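Local coordinates for protein HAT1-interacting factor 1 (Saccharomyces cerevisiae, PDB 4NQ0) that acts as a nuclear chaperone for histones H3 and H4 within the HAT-B acetyltransferase complex, taking part in chromatin assembly and telomere silencing, at residues 31-36 and 64-69. Residues are numbered along the deposited sequence; the frame is centred on the assembly and turned at random.
Sequences DLLAQK and FTIFAQ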
loop_
_atom_site.group_PDB
_atom_site.type_symbol
_atom_site.label_atom_id
_atom_site.label_comp_id
_atom_site.label_asym_id
_atom_site.label_seq_id
_atom_site.Cartn_x
_atom_site.Cartn_y
_atom_site.Cartn_z
ATOM N N ASP A 31 7.753 -9.135 15.046
ATOM C CA ASP A 31 7.269 -9.221 16.429
ATOM C C ASP A 31 7.439 -7.899 17.166
ATOM O O ASP A 31 6.586 -7.514 17.962
ATOM C CB ASP A 31 7.998 -10.337 17.191
ATOM C CG ASP A 31 7.586 -11.724 16.727
ATOM N N LEU A 32 8.539 -7.203 16.897
ATOM C CA LEU A 32 8.790 -5.903 17.519
ATOM C C LEU A 32 7.795 -4.851 17.027
ATOM O O LEU A 32 7.387 -3.968 17.785
ATOM C CB LEU A 32 10.220 -5.435 17.243
ATOM C CG LEU A 32 11.344 -6.171 17.982
ATOM C CD1 LEU A 32 12.695 -5.799 17.390
ATOM C CD2 LEU A 32 11.320 -5.880 19.485
ATOM N N LEU A 33 7.428 -4.938 15.753
ATOM C CA LEU A 33 6.442 -4.035 15.179
ATOM C C LEU A 33 5.076 -4.316 15.794
ATOM O O LEU A 33 4.376 -3.383 16.163
ATOM C CB LEU A 33 6.383 -4.187 13.656
ATOM C CG LEU A 33 5.463 -3.222 12.892
ATOM C CD1 LEU A 33 5.840 -1.763 13.146
ATOM C CD2 LEU A 33 5.484 -3.524 11.399
ATOM N N ALA A 34 4.724 -5.603 15.911
ATOM C CA ALA A 34 3.496 -6.047 16.599
ATOM C C ALA A 34 3.430 -5.553 18.042
ATOM O O ALA A 34 2.356 -5.251 18.547
ATOM C CB ALA A 34 3.381 -7.576 16.570
ATOM N N GLN A 35 4.584 -5.466 18.700
ATOM C CA GLN A 35 4.665 -4.912 20.053
ATOM C C GLN A 35 4.662 -3.375 20.074
ATOM O O GLN A 35 4.713 -2.781 21.149
ATOM C CB GLN A 35 5.924 -5.419 20.759
ATOM C CG GLN A 35 5.926 -6.909 21.062
ATOM C CD GLN A 35 7.253 -7.346 21.655
ATOM O OE1 GLN A 35 7.666 -6.834 22.696
ATOM N NE2 GLN A 35 7.938 -8.278 20.988
ATOM N N LYS A 36 4.601 -2.742 18.904
ATOM C CA LYS A 36 4.657 -1.276 18.768
ATOM C C LYS A 36 6.028 -0.694 19.147
ATOM O O LYS A 36 6.130 0.481 19.498
ATOM C CB LYS A 36 3.554 -0.564 19.583
ATOM C CG LYS A 36 2.165 -1.231 19.604
ATOM C CD LYS A 36 1.551 -1.343 18.220
ATOM N N PHE A 64 11.952 -4.566 4.022
ATOM C CA PHE A 64 11.603 -3.232 3.546
ATOM C C PHE A 64 10.233 -2.792 4.049
ATOM O O PHE A 64 10.063 -1.656 4.512
ATOM C CB PHE A 64 11.692 -3.198 2.014
ATOM C CG PHE A 64 13.105 -3.268 1.495
ATOM C CD1 PHE A 64 13.812 -2.105 1.223
ATOM C CD2 PHE A 64 13.735 -4.493 1.299
ATOM C CE1 PHE A 64 15.124 -2.158 0.749
ATOM C CE2 PHE A 64 15.042 -4.550 0.835
ATOM C CZ PHE A 64 15.734 -3.389 0.556
ATOM N N THR A 65 9.263 -3.703 4.023
ATOM C CA THR A 65 7.891 -3.342 4.424
ATOM C C THR A 65 7.754 -3.099 5.926
ATOM O O THR A 65 7.115 -2.126 6.349
ATOM C CB THR A 65 6.859 -4.376 3.944
ATOM O OG1 THR A 65 7.082 -5.632 4.597
ATOM C CG2 THR A 65 6.971 -4.555 2.434
ATOM N N ILE A 66 8.380 -3.951 6.731
ATOM C CA ILE A 66 8.444 -3.726 8.178
ATOM C C ILE A 66 9.193 -2.430 8.495
ATOM O O ILE A 66 8.722 -1.616 9.298
ATOM C CB ILE A 66 9.095 -4.925 8.911
ATOM C CG1 ILE A 66 8.211 -6.171 8.760
ATOM C CG2 ILE A 66 9.297 -4.611 10.388
ATOM C CD1 ILE A 66 8.922 -7.451 9.042
ATOM N N PHE A 67 10.340 -2.224 7.842
ATOM C CA PHE A 67 11.143 -1.010 8.025
ATOM C C PHE A 67 10.273 0.219 7.720
ATOM O O PHE A 67 10.250 1.186 8.488
ATOM C CB PHE A 67 12.371 -1.067 7.094
ATOM C CG PHE A 67 13.518 -0.113 7.439
ATOM C CD1 PHE A 67 13.391 0.937 8.350
ATOM C CD2 PHE A 67 14.729 -0.255 6.774
ATOM C CE1 PHE A 67 14.465 1.792 8.596
ATOM C CE2 PHE A 67 15.802 0.592 7.019
ATOM C CZ PHE A 67 15.669 1.612 7.932
ATOM N N ALA A 68 9.543 0.173 6.609
ATOM C CA ALA A 68 8.704 1.293 6.198
ATOM C C ALA A 68 7.598 1.571 7.216
ATOM O O ALA A 68 7.391 2.712 7.612
ATOM C CB ALA A 68 8.107 1.033 4.830
ATOM N N GLN A 69 6.889 0.531 7.636
ATOM C CA GLN A 69 5.872 0.688 8.675
ATOM C C GLN A 69 6.472 1.292 9.932
ATOM O O GLN A 69 5.922 2.240 10.482
ATOM C CB GLN A 69 5.242 -0.647 9.035
ATOM C CG GLN A 69 4.411 -1.267 7.933
ATOM C CD GLN A 69 3.072 -1.772 8.436
ATOM O OE1 GLN A 69 2.739 -2.944 8.272
ATOM N NE2 GLN A 69 2.297 -0.884 9.056
#
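Leu-33 reaches out from the last turn of helix 14-34 and lays its CD2 methyl against Ile-66 and Gln-69, two residues one turn apart on helix 61-77. This is helix-to-helix packing in the N-terminal part of the all-helical, TPR-type array of this histone chaperone, joining two helices that are separated in the chain by helix 38-51. Between the two segments the nearest CA pair is that of Leu-33 and Ile-66, 7.3 Å apart.

The contact is apolar. Leu-33 has CG anti to its own backbone N (chi1 -175°), which carries the branched end, CG with CD1 and CD2, across to helix 61-77. There CD2 of Leu-33 sits 3.7 Å from CB of Gln-69 and 4.1 Å from CG2 of Ile-66. Gln-69 makes the touch through CB, at the aliphatic base of its side chain, which runs at roughly a right angle to Leu-33. Ile-66, the buried member of the trio, offers its CG2 branch and also packs on Val-26, Ala-29 and Lys-30 of helix 14-34 and on Cys-45 of helix 38-51. Leu-33 additionally touches Phe-38, at the start of that intervening helix.

The two segments share no hydrogen bond with each other; the polar bonding is local to each helix and its ends. Residues 64-69 keep the regular helical pattern, with Gln-69 N bonded to Thr-65 O at 3.0 Å. Helix 14-34 instead finishes in a Schellman motif: Lys-36 turns to positive phi (68°), and its N bonds back at 2.8 Å to O of Leu-33, the same residue whose CD2 makes the interhelix contact.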